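Local coordinates for CRP-like protein Clp (Xanthomonas campestris pv. campestris, PDB 3IWZ) that acts as a homodimeric, c-di-GMP-responsive transcription factor that activates or represses a large set of genes, including virulence genes, within the diffusible signal factor pathway, at residues D[25-30]-D[55-60]; D[120-125]-D[131-136]; D[153-156]-D[162-165]; D[209-212]-D[216-219]. All blocks are in the same frame, centred on the assembly; numbering follows the deposited sequence.

Interaction 1: residues D[25-30]-D[55-60]; sequences GTIERF and LYYVIS
Helix 25-30 passes strand 55-58 at an axis distance of 11.9 Å and an angle of 130°, with Phe30 and Tyr57 the closest pair of residues along the two backbones. That spacing is filled by side chains, and no hydrogen bond crosses it. Tyr57 reaches from the strand to both Ile27 and Phe30, which lie one turn apart on the helix. Its CG is anti to the backbone N (chi1 174°), which carries the ring outward until its phenolic end meets Ile27. There the methyl Ile27 CD1 comes within 3.3 Å of Tyr57 OH, and the two side chains cross at about a right angle. Ile27 CG2 adds a wider contact with the same oxygen. Nearer the strand, the rim of the Phe30 ring is used: Phe30 CE2 lies 4.0 Å from Tyr57 CB, which sits close to the plane of that ring. The far end of the ring, Phe30 CZ, grazes Leu55 CD1 at 4.4 Å. Phe85 meets the Tyr57 ring edge-to-face, while Leu118 of helix 115-122 touches both Phe30 and Leu55, so the apolar layer continues past the two segments. The arrangement is that of an N-terminal helix packed against the beta-roll of a cyclic nucleotide-binding domain, as in CRP and its relatives.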
loop_
_atom_site.group_PDB
_atom_site.type_symbol
_atom_site.label_atom_id
_atom_site.label_comp_id
_atom_site.label_asym_id
_atom_site.label_seq_id
_atom_site.Cartn_x
_atom_site.Cartn_y
_atom_site.Cartn_z
ATOM N N GLY D 25 11.153 -3.615 26.211
ATOM C CA GLY D 25 11.006 -4.875 26.920
ATOM C C GLY D 25 10.335 -5.910 26.038
ATOM O O GLY D 25 10.712 -7.086 26.030
ATOM N N THR D 26 9.328 -5.470 25.293
ATOM C CA THR D 26 8.613 -6.360 24.393
ATOM C C THR D 26 9.560 -6.721 23.248
ATOM O O THR D 26 9.594 -7.864 22.784
ATOM C CB THR D 26 7.356 -5.678 23.813
ATOM O OG1 THR D 26 6.507 -5.239 24.882
ATOM C CG2 THR D 26 6.587 -6.647 22.934
ATOM N N ILE D 27 10.339 -5.736 22.807
ATOM C CA ILE D 27 11.287 -5.932 21.718
ATOM C C ILE D 27 12.374 -6.950 22.037
ATOM O O ILE D 27 12.664 -7.824 21.221
ATOM C CB ILE D 27 11.956 -4.590 21.303
ATOM C CG1 ILE D 27 10.957 -3.753 20.498
ATOM C CG2 ILE D 27 13.232 -4.855 20.500
ATOM C CD1 ILE D 27 11.564 -2.546 19.809
ATOM N N GLU D 28 12.978 -6.829 23.215
ATOM C CA GLU D 28 14.035 -7.752 23.617
ATOM C C GLU D 28 13.539 -9.184 23.733
ATOM O O GLU D 28 14.208 -10.109 23.278
ATOM C CB GLU D 28 14.665 -7.309 24.939
ATOM C CG GLU D 28 15.344 -5.959 24.835
ATOM C CD GLU D 28 16.204 -5.842 23.587
ATOM O OE1 GLU D 28 16.181 -4.766 22.945
ATOM O OE2 GLU D 28 16.900 -6.825 23.252
ATOM N N ARG D 29 12.375 -9.378 24.344
ATOM C CA ARG D 29 11.842 -10.727 24.477
ATOM C C ARG D 29 11.572 -11.282 23.093
ATOM O O ARG D 29 11.775 -12.463 22.837
ATOM C CB ARG D 29 10.554 -10.728 25.291
ATOM C CG ARG D 29 10.763 -10.440 26.757
ATOM C CD ARG D 29 9.521 -10.795 27.551
ATOM N NE ARG D 29 8.425 -9.873 27.289
ATOM C CZ ARG D 29 8.438 -8.593 27.639
ATOM N NH1 ARG D 29 7.403 -7.813 27.368
ATOM N NH2 ARG D 29 9.493 -8.095 28.265
ATOM N N PHE D 30 11.114 -10.419 22.195
ATOM C CA PHE D 30 10.832 -10.843 20.837
ATOM C C PHE D 30 12.118 -11.301 20.156
ATOM O O PHE D 30 12.116 -12.279 19.411
ATOM C CB PHE D 30 10.208 -9.704 20.033
ATOM C CG PHE D 30 10.188 -9.959 18.563
ATOM C CD1 PHE D 30 9.338 -10.912 18.021
ATOM C CD2 PHE D 30 11.059 -9.282 17.719
ATOM C CE1 PHE D 30 9.354 -11.198 16.656
ATOM C CE2 PHE D 30 11.086 -9.560 16.346
ATOM C CZ PHE D 30 10.229 -10.520 15.814
ATOM N N LEU D 55 9.977 -13.761 8.916
ATOM C CA LEU D 55 9.687 -12.364 9.158
ATOM C C LEU D 55 11.036 -11.745 9.494
ATOM O O LEU D 55 11.891 -12.403 10.076
ATOM C CB LEU D 55 8.746 -12.231 10.359
ATOM C CG LEU D 55 7.914 -10.975 10.618
ATOM C CD1 LEU D 55 7.876 -10.742 12.131
ATOM C CD2 LEU D 55 8.488 -9.772 9.925
ATOM N N TYR D 56 11.236 -10.489 9.118
ATOM C CA TYR D 56 12.486 -9.820 9.434
ATOM C C TYR D 56 12.239 -8.568 10.250
ATOM O O TYR D 56 11.245 -7.877 10.055
ATOM C CB TYR D 56 13.227 -9.441 8.162
ATOM C CG TYR D 56 13.781 -10.613 7.397
ATOM C CD1 TYR D 56 14.933 -11.270 7.829
ATOM C CD2 TYR D 56 13.173 -11.048 6.225
ATOM C CE1 TYR D 56 15.468 -12.320 7.108
ATOM C CE2 TYR D 56 13.702 -12.103 5.497
ATOM C CZ TYR D 56 14.849 -12.733 5.943
ATOM O OH TYR D 56 15.378 -13.768 5.218
ATOM N N TYR D 57 13.154 -8.297 11.173
ATOM C CA TYR D 57 13.097 -7.110 12.013
ATOM C C TYR D 57 14.445 -6.419 11.813
ATOM O O TYR D 57 15.490 -7.007 12.089
ATOM C CB TYR D 57 12.925 -7.497 13.478
ATOM C CG TYR D 57 13.000 -6.326 14.425
ATOM C CD1 TYR D 57 11.857 -5.611 14.779
ATOM C CD2 TYR D 57 14.217 -5.920 14.957
ATOM C CE1 TYR D 57 11.929 -4.520 15.641
ATOM C CE2 TYR D 57 14.303 -4.834 15.821
ATOM C CZ TYR D 57 13.157 -4.140 16.158
ATOM O OH TYR D 57 13.245 -3.070 17.014
ATOM N N VAL D 58 14.415 -5.190 11.305
ATOM C CA VAL D 58 15.632 -4.425 11.064
ATOM C C VAL D 58 16.216 -3.906 12.374
ATOM O O VAL D 58 15.673 -2.983 12.979
ATOM C CB VAL D 58 15.372 -3.196 10.158
ATOM C CG1 VAL D 58 16.685 -2.490 9.863
ATOM C CG2 VAL D 58 14.679 -3.609 8.874
ATOM N N ILE D 59 17.324 -4.500 12.803
ATOM C CA ILE D 59 17.977 -4.083 14.036
ATOM C C ILE D 59 18.846 -2.857 13.788
ATOM O O ILE D 59 18.870 -1.917 14.588
ATOM C CB ILE D 59 18.842 -5.220 14.626
ATOM C CG1 ILE D 59 17.929 -6.301 15.218
ATOM C CG2 ILE D 59 19.784 -4.658 15.694
ATOM C CD1 ILE D 59 18.649 -7.420 15.942
ATOM N N SER D 60 19.566 -2.875 12.675
ATOM C CA SER D 60 20.422 -1.767 12.306
ATOM C C SER D 60 20.567 -1.819 10.806
ATOM O O SER D 60 20.490 -2.886 10.206
ATOM C CB SER D 60 21.807 -1.895 12.948
ATOM O OG SER D 60 22.604 -2.861 12.277
#

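Interaction 2: residues D[120-125]-D[131-136]; sequences QLFQTS and PRILYA
Phe122 points its ring at Ile133 and Leu134, joining the end of helix 115-122 to the start of the long helix 130-157, the dimerisation helix of the CRP fold. The contact is wholly apolar and buried. Phe122 CG is anti to its carbonyl carbon and lies beside the backbone N (chi1 -87°), a torsion that sends the ring across the gap with its outer rim leading. The foremost atom, Phe122 CZ, meets Ile133 CG2 at 3.7 Å, and this methyl lies near the ring plane, so the edge of the aromatic group and not its face is applied to the isoleucine. Ile133 CB backs up the same carbon at 3.9 Å. The neighbouring rim carbon Phe122 CE2 faces the other branch, Ile133 CG1, at 4.1 Å, so the beta-branched side chain grips the ring end with both of its arms. On the other side of CZ, Phe122 CE1 touches Leu134 CD2 at 4.1 Å; Leu134 does not aim its CB straight at the ring, but one methyl of its fork extends to it. Leu134 also packs on Leu134 of the second subunit, as Pro131 does on its own counterpart, which places Phe122 directly behind the dimer interface. Ile133 has a further role: its chi2 of -68° turns the terminal methyl from the phenylalanine toward the N-terminal helix, where Ile133 CD1 packs 3.6 Å from Thr26 CG2.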
loop_
_atom_site.group_PDB
_atom_site.type_symbol
_atom_site.label_atom_id
_atom_site.label_comp_id
_atom_site.label_asym_id
_atom_site.label_seq_id
_atom_site.Cartn_x
_atom_site.Cartn_y
_atom_site.Cartn_z
ATOM N N GLN D 120 3.296 -19.585 17.312
ATOM C CA GLN D 120 3.381 -20.624 18.331
ATOM C C GLN D 120 3.835 -19.903 19.597
ATOM O O GLN D 120 3.428 -20.246 20.705
ATOM C CB GLN D 120 4.397 -21.705 17.953
ATOM C CG GLN D 120 3.968 -22.593 16.788
ATOM C CD GLN D 120 5.005 -23.659 16.455
ATOM O OE1 GLN D 120 4.935 -24.309 15.405
ATOM N NE2 GLN D 120 5.969 -23.848 17.350
ATOM N N LEU D 121 4.686 -18.895 19.417
ATOM C CA LEU D 121 5.168 -18.101 20.537
ATOM C C LEU D 121 4.057 -17.145 20.960
ATOM O O LEU D 121 3.966 -16.773 22.130
ATOM C CB LEU D 121 6.414 -17.303 20.143
ATOM C CG LEU D 121 7.760 -18.032 20.064
ATOM C CD1 LEU D 121 8.856 -17.054 19.656
ATOM C CD2 LEU D 121 8.083 -18.650 21.420
ATOM N N PHE D 122 3.221 -16.747 20.001
ATOM C CA PHE D 122 2.105 -15.840 20.273
ATOM C C PHE D 122 1.067 -16.543 21.136
ATOM O O PHE D 122 0.204 -15.896 21.735
ATOM C CB PHE D 122 1.439 -15.375 18.971
ATOM C CG PHE D 122 2.073 -14.156 18.351
ATOM C CD1 PHE D 122 1.585 -13.647 17.151
ATOM C CD2 PHE D 122 3.151 -13.513 18.959
ATOM C CE1 PHE D 122 2.155 -12.519 16.564
ATOM C CE2 PHE D 122 3.729 -12.383 18.379
ATOM C CZ PHE D 122 3.229 -11.888 17.177
ATOM N N GLN D 123 1.144 -17.869 21.179
ATOM C CA GLN D 123 0.227 -18.662 21.989
ATOM C C GLN D 123 0.901 -19.194 23.261
ATOM O O GLN D 123 0.281 -19.911 24.047
ATOM C CB GLN D 123 -0.342 -19.816 21.169
ATOM C CG GLN D 123 -1.324 -19.364 20.099
ATOM C CD GLN D 123 -2.501 -18.578 20.670
ATOM O OE1 GLN D 123 -2.321 -17.531 21.293
ATOM N NE2 GLN D 123 -3.713 -19.084 20.457
ATOM N N THR D 124 2.169 -18.836 23.457
ATOM C CA THR D 124 2.915 -19.250 24.638
ATOM C C THR D 124 3.546 -18.072 25.404
ATOM O O THR D 124 2.844 -17.151 25.824
ATOM C CB THR D 124 4.005 -20.287 24.275
ATOM O OG1 THR D 124 4.489 -20.039 22.950
ATOM C CG2 THR D 124 3.437 -21.699 24.351
ATOM N N SER D 125 4.864 -18.090 25.579
ATOM C CA SER D 125 5.533 -17.028 26.327
ATOM C C SER D 125 5.454 -15.628 25.725
ATOM O O SER D 125 5.938 -14.672 26.334
ATOM C CB SER D 125 7.004 -17.391 26.557
ATOM O OG SER D 125 7.747 -17.366 25.353
ATOM N N PRO D 131 -0.530 -8.429 21.454
ATOM C CA PRO D 131 -1.236 -7.171 21.185
ATOM C C PRO D 131 -0.311 -6.046 20.713
ATOM O O PRO D 131 -0.581 -5.407 19.694
ATOM C CB PRO D 131 -1.896 -6.855 22.526
ATOM C CG PRO D 131 -2.184 -8.219 23.067
ATOM C CD PRO D 131 -0.899 -8.962 22.775
ATOM N N ARG D 132 0.769 -5.803 21.451
ATOM C CA ARG D 132 1.714 -4.744 21.079
ATOM C C ARG D 132 2.457 -5.039 19.783
ATOM O O ARG D 132 2.777 -4.125 19.029
ATOM C CB ARG D 132 2.753 -4.508 22.177
ATOM C CG ARG D 132 2.374 -3.453 23.197
ATOM C CD ARG D 132 3.499 -3.269 24.200
ATOM N NE ARG D 132 3.782 -4.503 24.934
ATOM C CZ ARG D 132 3.044 -4.963 25.942
ATOM N NH1 ARG D 132 1.974 -4.288 26.345
ATOM N NH2 ARG D 132 3.377 -6.099 26.550
ATOM N N ILE D 133 2.745 -6.310 19.530
ATOM C CA ILE D 133 3.456 -6.674 18.315
ATOM C C ILE D 133 2.568 -6.373 17.103
ATOM O O ILE D 133 2.929 -5.584 16.222
ATOM C CB ILE D 133 3.815 -8.169 18.295
ATOM C CG1 ILE D 133 4.572 -8.563 19.570
ATOM C CG2 ILE D 133 4.655 -8.469 17.063
ATOM C CD1 ILE D 133 5.951 -7.981 19.698
ATOM N N LEU D 134 1.403 -7.010 17.069
ATOM C CA LEU D 134 0.457 -6.835 15.977
ATOM C C LEU D 134 0.130 -5.372 15.719
ATOM O O LEU D 134 0.063 -4.940 14.571
ATOM C CB LEU D 134 -0.821 -7.605 16.284
ATOM C CG LEU D 134 -0.600 -9.107 16.373
ATOM C CD1 LEU D 134 -1.840 -9.779 16.943
ATOM C CD2 LEU D 134 -0.258 -9.638 14.981
ATOM N N TYR D 135 -0.056 -4.609 16.789
ATOM C CA TYR D 135 -0.370 -3.194 16.644
ATOM C C TYR D 135 0.805 -2.454 16.009
ATOM O O TYR D 135 0.608 -1.606 15.141
ATOM C CB TYR D 135 -0.699 -2.577 18.004
ATOM C CG TYR D 135 -1.032 -1.104 17.935
ATOM C CD1 TYR D 135 -2.251 -0.669 17.427
ATOM C CD2 TYR D 135 -0.102 -0.144 18.328
ATOM C CE1 TYR D 135 -2.537 0.684 17.303
ATOM C CE2 TYR D 135 -0.376 1.217 18.209
ATOM C CZ TYR D 135 -1.593 1.623 17.693
ATOM O OH TYR D 135 -1.851 2.965 17.532
ATOM N N ALA D 136 2.024 -2.758 16.449
ATOM C CA ALA D 136 3.197 -2.102 15.873
ATOM C C ALA D 136 3.250 -2.396 14.374
ATOM O O ALA D 136 3.471 -1.497 13.566
ATOM C CB ALA D 136 4.475 -2.590 16.542
#

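Interaction 3: residues D[153-156]-D[162-165]; sequences SRLA and DRIV
Leu155 and Arg163 meet where the long dimerisation helix 130-157 gives way to helix 160-172, at the hinge between the cyclic nucleotide-binding and DNA-binding domains of a CRP-type regulator. The tight part is the crossing of these two side chains at about a right angle. One leucine methyl, Leu155 CD2, is pressed against the arginine, 3.3 Å from Arg163 NE and 3.7 Å from Arg163 CZ, and Leu155 CA lies over one face of the guanidinium. A bend in the arginine chain at chi3 (-68°) turns the flat group beside the leucine instead of letting it run straight on past the helix. Polar partners fix its rotation: Arg163 NE bonds to Val197 O of helix 190-197, and Arg163 NH1 bonds to Leu158 O in the linker. The guanidinium thus links helix 160-172 to helix 190-197 and to the linker residue Leu158, while its face serves as a packing surface for Leu155, and Leu155 in turn packs on Ala156 of the second subunit.

Toward Arg154 the fit is looser and the residues are partly exposed. There the arginines approach through their aliphatic parts, Arg154 CB standing 4.4 Å from Arg163 CD, and their NE atoms remain 6.6 Å apart. Arg154 therefore adds little more than a hydrocarbon flank and its main chain, and no hydrogen bond or salt bridge spans the two segments. The closest approach on this side is that of a methylene to a carbonyl: Arg163 CD lies 3.5 Å from Arg154 O.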
loop_
_atom_site.group_PDB
_atom_site.type_symbol
_atom_site.label_atom_id
_atom_site.label_comp_id
_atom_site.label_asym_id
_atom_site.label_seq_id
_atom_site.Cartn_x
_atom_site.Cartn_y
_atom_site.Cartn_z
ATOM N N SER D 153 -0.886 7.500 -6.834
ATOM C CA SER D 153 -1.566 8.722 -7.235
ATOM C C SER D 153 -0.623 9.570 -8.091
ATOM O O SER D 153 -1.015 10.097 -9.137
ATOM C CB SER D 153 -2.013 9.493 -5.995
ATOM O OG SER D 153 -2.822 10.598 -6.332
ATOM N N ARG D 154 0.631 9.667 -7.663
ATOM C CA ARG D 154 1.623 10.442 -8.395
ATOM C C ARG D 154 1.993 9.816 -9.739
ATOM O O ARG D 154 2.141 10.520 -10.742
ATOM C CB ARG D 154 2.889 10.627 -7.552
ATOM C CG ARG D 154 2.732 11.534 -6.345
ATOM C CD ARG D 154 4.101 11.992 -5.827
ATOM N NE ARG D 154 4.947 10.860 -5.465
ATOM C CZ ARG D 154 5.015 10.355 -4.243
ATOM N NH1 ARG D 154 4.300 10.899 -3.269
ATOM N NH2 ARG D 154 5.766 9.289 -4.001
ATOM N N LEU D 155 2.157 8.499 -9.758
ATOM C CA LEU D 155 2.507 7.803 -10.994
ATOM C C LEU D 155 1.371 7.872 -12.006
ATOM O O LEU D 155 1.560 7.607 -13.194
ATOM C CB LEU D 155 2.846 6.336 -10.708
ATOM C CG LEU D 155 4.104 6.130 -9.871
ATOM C CD1 LEU D 155 4.260 4.661 -9.506
ATOM C CD2 LEU D 155 5.302 6.627 -10.652
ATOM N N ALA D 156 0.186 8.229 -11.534
ATOM C CA ALA D 156 -0.967 8.325 -12.412
ATOM C C ALA D 156 -1.198 9.711 -12.998
ATOM O O ALA D 156 -1.509 9.827 -14.173
ATOM C CB ALA D 156 -2.222 7.873 -11.678
ATOM N N ASP D 162 8.229 16.336 -12.716
ATOM C CA ASP D 162 7.455 16.717 -11.545
ATOM C C ASP D 162 7.725 15.762 -10.376
ATOM O O ASP D 162 8.055 16.204 -9.275
ATOM C CB ASP D 162 5.964 16.711 -11.892
ATOM C CG ASP D 162 5.086 17.125 -10.727
ATOM O OD1 ASP D 162 5.256 16.565 -9.621
ATOM O OD2 ASP D 162 4.215 18.000 -10.923
ATOM N N ARG D 163 7.590 14.458 -10.620
ATOM C CA ARG D 163 7.809 13.453 -9.576
ATOM C C ARG D 163 9.243 13.506 -9.043
ATOM O O ARG D 163 9.470 13.395 -7.841
ATOM C CB ARG D 163 7.514 12.032 -10.097
ATOM C CG ARG D 163 6.205 11.874 -10.879
ATOM C CD ARG D 163 5.678 10.421 -10.915
ATOM N NE ARG D 163 6.484 9.475 -11.694
ATOM C CZ ARG D 163 6.409 9.318 -13.013
ATOM N NH1 ARG D 163 5.561 10.046 -13.732
ATOM N NH2 ARG D 163 7.174 8.425 -13.620
ATOM N N ILE D 164 10.209 13.670 -9.939
ATOM C CA ILE D 164 11.609 13.723 -9.532
ATOM C C ILE D 164 11.892 14.889 -8.582
ATOM O O ILE D 164 12.590 14.723 -7.581
ATOM C CB ILE D 164 12.542 13.825 -10.756
ATOM C CG1 ILE D 164 12.337 12.600 -11.655
ATOM C CG2 ILE D 164 13.994 13.923 -10.296
ATOM C CD1 ILE D 164 13.258 12.543 -12.868
ATOM N N VAL D 165 11.352 16.064 -8.895
ATOM C CA VAL D 165 11.547 17.235 -8.044
ATOM C C VAL D 165 11.015 16.948 -6.642
ATOM O O VAL D 165 11.711 17.170 -5.643
ATOM C CB VAL D 165 10.821 18.475 -8.611
ATOM C CG1 VAL D 165 10.819 19.594 -7.581
ATOM C CG2 VAL D 165 11.515 18.936 -9.888
#

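Interaction 4: residues D[209-212]-D[216-219]; sequences KKLQ and LLHA
This is a surface contact between a helix end and the strand that follows it, in which Leu211 and Gln212 of helix 201-213 lie against Leu216, just before strand 217-220, and Leu217, His218 and Ala219 at its beginning. In the winged-helix DNA-binding domain of the CRP family, it joins the C-terminal end of the recognition helix to the outermost strand of the small beta-sheet that follows it in the chain. The backbones come close, Gln212 and Leu217 having CA atoms 5.3 Å apart. Leu217 supplies the apolar centre. Its CG lies between the backbone N and the carbonyl carbon (chi1 63°), which folds the side chain back over the helix: Leu217 CD2 rests 3.7 Å from Leu211 CB, while Leu217 CD1 lies 3.8 Å from Gln212 N. Beside this, Gln212 CA approaches Leu217 O at 3.4 Å in a nearly straight CA-H...O contact, with 167° at the hydrogen. The extended Gln212 chain then runs alongside His218, pointing the same way. Their amide and ring planes are 49° apart, and Gln212 OE1 stays 3.9 Å from His218 ND1. The strand's own backbone pairing is with strand 223-227, Leu216 with Tyr227 and His218 with Val225. Leucine packing, the Gln212 methylenes and the CA-H...O contact thus hold the helix end, while the Gln212 amide and His218 ring stand near each other without a bond.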
loop_
_atom_site.group_PDB
_atom_site.type_symbol
_atom_site.label_atom_id
_atom_site.label_comp_id
_atom_site.label_asym_id
_atom_site.label_seq_id
_atom_site.Cartn_x
_atom_site.Cartn_y
_atom_site.Cartn_z
ATOM N N LYS D 209 19.866 16.852 -15.691
ATOM C CA LYS D 209 20.670 17.813 -16.427
ATOM C C LYS D 209 19.824 19.064 -16.673
ATOM O O LYS D 209 20.302 20.190 -16.509
ATOM C CB LYS D 209 21.132 17.202 -17.752
ATOM C CG LYS D 209 22.237 17.974 -18.450
ATOM C CD LYS D 209 22.843 17.141 -19.572
ATOM C CE LYS D 209 23.935 17.895 -20.308
ATOM N NZ LYS D 209 24.681 16.994 -21.228
ATOM N N LYS D 210 18.564 18.856 -17.048
ATOM C CA LYS D 210 17.637 19.957 -17.298
ATOM C C LYS D 210 17.445 20.779 -16.029
ATOM O O LYS D 210 17.098 21.955 -16.091
ATOM C CB LYS D 210 16.291 19.409 -17.781
ATOM C CG LYS D 210 15.097 20.339 -17.571
ATOM C CD LYS D 210 15.148 21.572 -18.460
ATOM C CE LYS D 210 13.872 22.390 -18.304
ATOM N NZ LYS D 210 13.750 23.466 -19.327
ATOM N N LEU D 211 17.662 20.150 -14.878
ATOM C CA LEU D 211 17.528 20.836 -13.598
ATOM C C LEU D 211 18.878 21.459 -13.229
ATOM O O LEU D 211 18.948 22.380 -12.414
ATOM C CB LEU D 211 17.071 19.854 -12.511
ATOM C CG LEU D 211 15.670 19.256 -12.706
ATOM C CD1 LEU D 211 15.406 18.173 -11.681
ATOM C CD2 LEU D 211 14.631 20.355 -12.589
ATOM N N GLN D 212 19.945 20.951 -13.846
ATOM C CA GLN D 212 21.293 21.463 -13.614
ATOM C C GLN D 212 21.444 22.729 -14.452
ATOM O O GLN D 212 22.334 23.548 -14.212
ATOM C CB GLN D 212 22.349 20.450 -14.063
ATOM C CG GLN D 212 23.764 20.830 -13.650
ATOM C CD GLN D 212 24.825 20.308 -14.601
ATOM O OE1 GLN D 212 26.012 20.285 -14.264
ATOM N NE2 GLN D 212 24.408 19.905 -15.801
ATOM N N LEU D 216 19.125 24.969 -10.055
ATOM C CA LEU D 216 18.453 24.588 -8.825
ATOM C C LEU D 216 19.139 23.391 -8.171
ATOM O O LEU D 216 18.779 22.991 -7.064
ATOM C CB LEU D 216 16.983 24.281 -9.113
ATOM C CG LEU D 216 16.025 24.744 -8.012
ATOM C CD1 LEU D 216 16.250 26.227 -7.716
ATOM C CD2 LEU D 216 14.590 24.499 -8.453
ATOM N N LEU D 217 20.135 22.833 -8.859
ATOM C CA LEU D 217 20.901 21.689 -8.354
ATOM C C LEU D 217 22.116 21.414 -9.231
ATOM O O LEU D 217 22.171 21.846 -10.381
ATOM C CB LEU D 217 20.026 20.430 -8.293
ATOM C CG LEU D 217 19.449 19.869 -9.597
ATOM C CD1 LEU D 217 20.544 19.282 -10.485
ATOM C CD2 LEU D 217 18.432 18.792 -9.246
ATOM N N HIS D 218 23.078 20.676 -8.686
ATOM C CA HIS D 218 24.299 20.338 -9.410
ATOM C C HIS D 218 24.471 18.819 -9.492
ATOM O O HIS D 218 24.728 18.166 -8.480
ATOM C CB HIS D 218 25.511 20.964 -8.702
ATOM C CG HIS D 218 26.816 20.733 -9.404
ATOM N ND1 HIS D 218 27.090 21.243 -10.656
ATOM C CD2 HIS D 218 27.922 20.045 -9.029
ATOM C CE1 HIS D 218 28.308 20.879 -11.023
ATOM N NE2 HIS D 218 28.834 20.151 -10.054
ATOM N N ALA D 219 24.331 18.264 -10.696
ATOM C CA ALA D 219 24.472 16.820 -10.903
ATOM C C ALA D 219 25.935 16.386 -10.792
ATOM O O ALA D 219 26.637 16.260 -11.797
ATOM C CB ALA D 219 23.906 16.431 -12.272
#

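In the fold
Along the chain the four contacts follow one another in series, and none nests within or crosses another. Interaction 1 closes the longest loop, bringing the N-terminal helix onto the beta-roll. Interaction 2 closes a short turn into helix 130-157 and touches interaction 1 directly, since Arg132 NE probably donates a hydrogen bond to Thr26 OG1. The same helix leads to interaction 3, whose centre is about 38 Å from that of interaction 2; both contacts reach the second subunit. Interaction 3 turns the chain into the DNA-binding domain. There interaction 4 closes the helix-to-strand connection, about 18 Å from interaction 3 between centres, with no direct touch.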